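Local coordinates for protein predicted transcriptional regulator (Oenococcus oeni, PDB 3BY6) that probably binds DNA as a transcription factor of the GntR family, through a winged helix-turn-helix domain, at residues I20-V24 with L59-V64. Sequence-based numbering, arbitrary orientation.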
loop_
_atom_site.group_PDB
_atom_site.type_symbol
_atom_site.label_atom_id
_atom_site.label_comp_id
_atom_site.label_asym_id
_atom_site.label_seq_id
_atom_site.Cartn_x
_atom_site.Cartn_y
_atom_site.Cartn_z
ATOM N N ILE D 20 16.336 -2.089 1.589
ATOM C CA ILE D 20 17.413 -2.836 2.256
ATOM C C ILE D 20 16.916 -3.791 3.354
ATOM O O ILE D 20 17.401 -4.936 3.455
ATOM C CB ILE D 20 18.534 -1.885 2.759
ATOM C CG1 ILE D 20 19.379 -1.424 1.537
ATOM C CG2 ILE D 20 19.398 -2.574 3.798
ATOM C CD1 ILE D 20 20.192 -0.151 1.737
ATOM N N LYS D 21 15.938 -3.352 4.150
ATOM C CA LYS D 21 15.374 -4.234 5.176
ATOM C C LYS D 21 14.695 -5.451 4.587
ATOM O O LYS D 21 14.627 -6.513 5.210
ATOM C CB LYS D 21 14.352 -3.499 6.020
ATOM C CG LYS D 21 14.951 -2.454 6.916
ATOM C CD LYS D 21 13.898 -1.517 7.495
ATOM C CE LYS D 21 12.803 -2.240 8.245
ATOM N NZ LYS D 21 11.654 -1.306 8.453
ATOM N N ASN D 22 14.106 -5.298 3.417
ATOM C CA ASN D 22 13.453 -6.438 2.796
ATOM C C ASN D 22 14.482 -7.454 2.279
ATOM O O ASN D 22 14.258 -8.668 2.346
ATOM C CB ASN D 22 12.502 -6.000 1.698
ATOM C CG ASN D 22 11.487 -7.092 1.344
ATOM O OD1 ASN D 22 11.462 -7.597 0.211
ATOM N ND2 ASN D 22 10.654 -7.469 2.323
ATOM N N GLU D 23 15.602 -6.947 1.762
ATOM C CA GLU D 23 16.694 -7.807 1.311
ATOM C C GLU D 23 17.262 -8.598 2.478
ATOM O O GLU D 23 17.579 -9.779 2.337
ATOM C CB GLU D 23 17.799 -6.986 0.648
ATOM C CG GLU D 23 17.361 -6.478 -0.713
ATOM C CD GLU D 23 18.414 -5.670 -1.434
ATOM O OE1 GLU D 23 19.408 -5.246 -0.809
ATOM O OE2 GLU D 23 18.221 -5.446 -2.642
ATOM N N VAL D 24 17.384 -7.923 3.619
ATOM C CA VAL D 24 17.787 -8.571 4.845
ATOM C C VAL D 24 16.703 -9.585 5.200
ATOM O O VAL D 24 16.969 -10.789 5.265
ATOM C CB VAL D 24 17.991 -7.587 5.992
ATOM C CG1 VAL D 24 18.315 -8.344 7.274
ATOM C CG2 VAL D 24 19.102 -6.593 5.670
ATOM N N LEU D 59 18.557 3.162 8.790
ATOM C CA LEU D 59 18.763 1.723 8.911
ATOM C C LEU D 59 19.549 1.443 10.212
ATOM O O LEU D 59 19.303 0.457 10.876
ATOM C CB LEU D 59 19.563 1.164 7.713
ATOM C CG LEU D 59 18.937 0.392 6.528
ATOM C CD1 LEU D 59 17.527 -0.127 6.756
ATOM C CD2 LEU D 59 19.025 1.189 5.280
ATOM N N GLU D 60 20.491 2.311 10.555
ATOM C CA GLU D 60 21.289 2.103 11.759
ATOM C C GLU D 60 20.489 2.316 13.067
ATOM O O GLU D 60 20.606 1.512 14.009
ATOM C CB GLU D 60 22.540 2.971 11.725
ATOM C CG GLU D 60 23.510 2.593 12.807
ATOM C CD GLU D 60 24.927 3.024 12.506
ATOM O OE1 GLU D 60 25.093 3.819 11.546
ATOM O OE2 GLU D 60 25.853 2.564 13.233
ATOM N N ALA D 61 19.665 3.373 13.096
ATOM C CA ALA D 61 18.705 3.634 14.189
ATOM C C ALA D 61 17.752 2.468 14.436
ATOM O O ALA D 61 17.359 2.197 15.577
ATOM C CB ALA D 61 17.915 4.865 13.880
ATOM N N GLN D 62 17.367 1.774 13.363
ATOM C CA GLN D 62 16.505 0.589 13.476
ATOM C C GLN D 62 17.296 -0.683 13.706
ATOM O O GLN D 62 16.741 -1.780 13.620
ATOM C CB GLN D 62 15.644 0.454 12.222
ATOM C CG GLN D 62 14.789 1.686 11.946
ATOM C CD GLN D 62 13.913 1.541 10.756
ATOM O OE1 GLN D 62 13.541 0.446 10.373
ATOM N NE2 GLN D 62 13.540 2.674 10.159
ATOM N N LYS D 63 18.595 -0.524 13.993
ATOM C CA LYS D 63 19.530 -1.636 14.198
ATOM C C LYS D 63 19.544 -2.678 13.059
ATOM O O LYS D 63 19.741 -3.871 13.303
ATOM C CB LYS D 63 19.223 -2.328 15.552
ATOM C CG LYS D 63 19.155 -1.413 16.775
ATOM C CD LYS D 63 20.360 -0.478 16.829
ATOM C CE LYS D 63 20.698 0.019 18.254
ATOM N NZ LYS D 63 19.524 0.225 19.155
ATOM N N VAL D 64 19.319 -2.235 11.822
ATOM C CA VAL D 64 19.349 -3.131 10.655
ATOM C C VAL D 64 20.777 -3.225 10.106
ATOM O O VAL D 64 21.160 -4.244 9.556
ATOM C CB VAL D 64 18.341 -2.691 9.564
ATOM C CG1 VAL D 64 18.403 -3.620 8.385
ATOM C CG2 VAL D 64 16.902 -2.664 10.117
#
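K21 and V64 bring the two backbones together, their CA atoms 6.9 Å apart, where a turn of helix 12-25 faces the end of helix 49-61. That end is a Schellman motif: K63, at positive phi, is its C-prime residue, K63 N bonds to E60 O, and V64 N reaches back to L59 O, which turns V64 in toward the first helix. The example illustrates how a lysine can serve a buried contact with its aliphatic stem and a polar contact with its amine. K21 CG packs tightly on L59 CD1 at 3.5 Å and lies 3.8 Å from V64 CG2, the stem crossing the valine at about a right angle. A bend at chi3 (56°) then carries the amine to the glutamine, where K21 NZ makes a weak hydrogen bond of 3.2 Å to Q62 OE1. Q62 NE2 bonds to E58 OE2. With an alanine here, L59 CD1 and V64 CG2 would probably lose the lysine stem that covers them, and Q62 OE1 its weak donor. Deeper in, L59 CD2 meets I20 CD1 at 4.0 Å, and V24 CG2 touches V64 CG1 at 4.1 Å. V17, one turn before K21, also touches L59, while V24 packs on T79 and V82 of helix 79-103. From V64 the chain enters strand 65-68, an edge of the small antiparallel sheet that forms the wing.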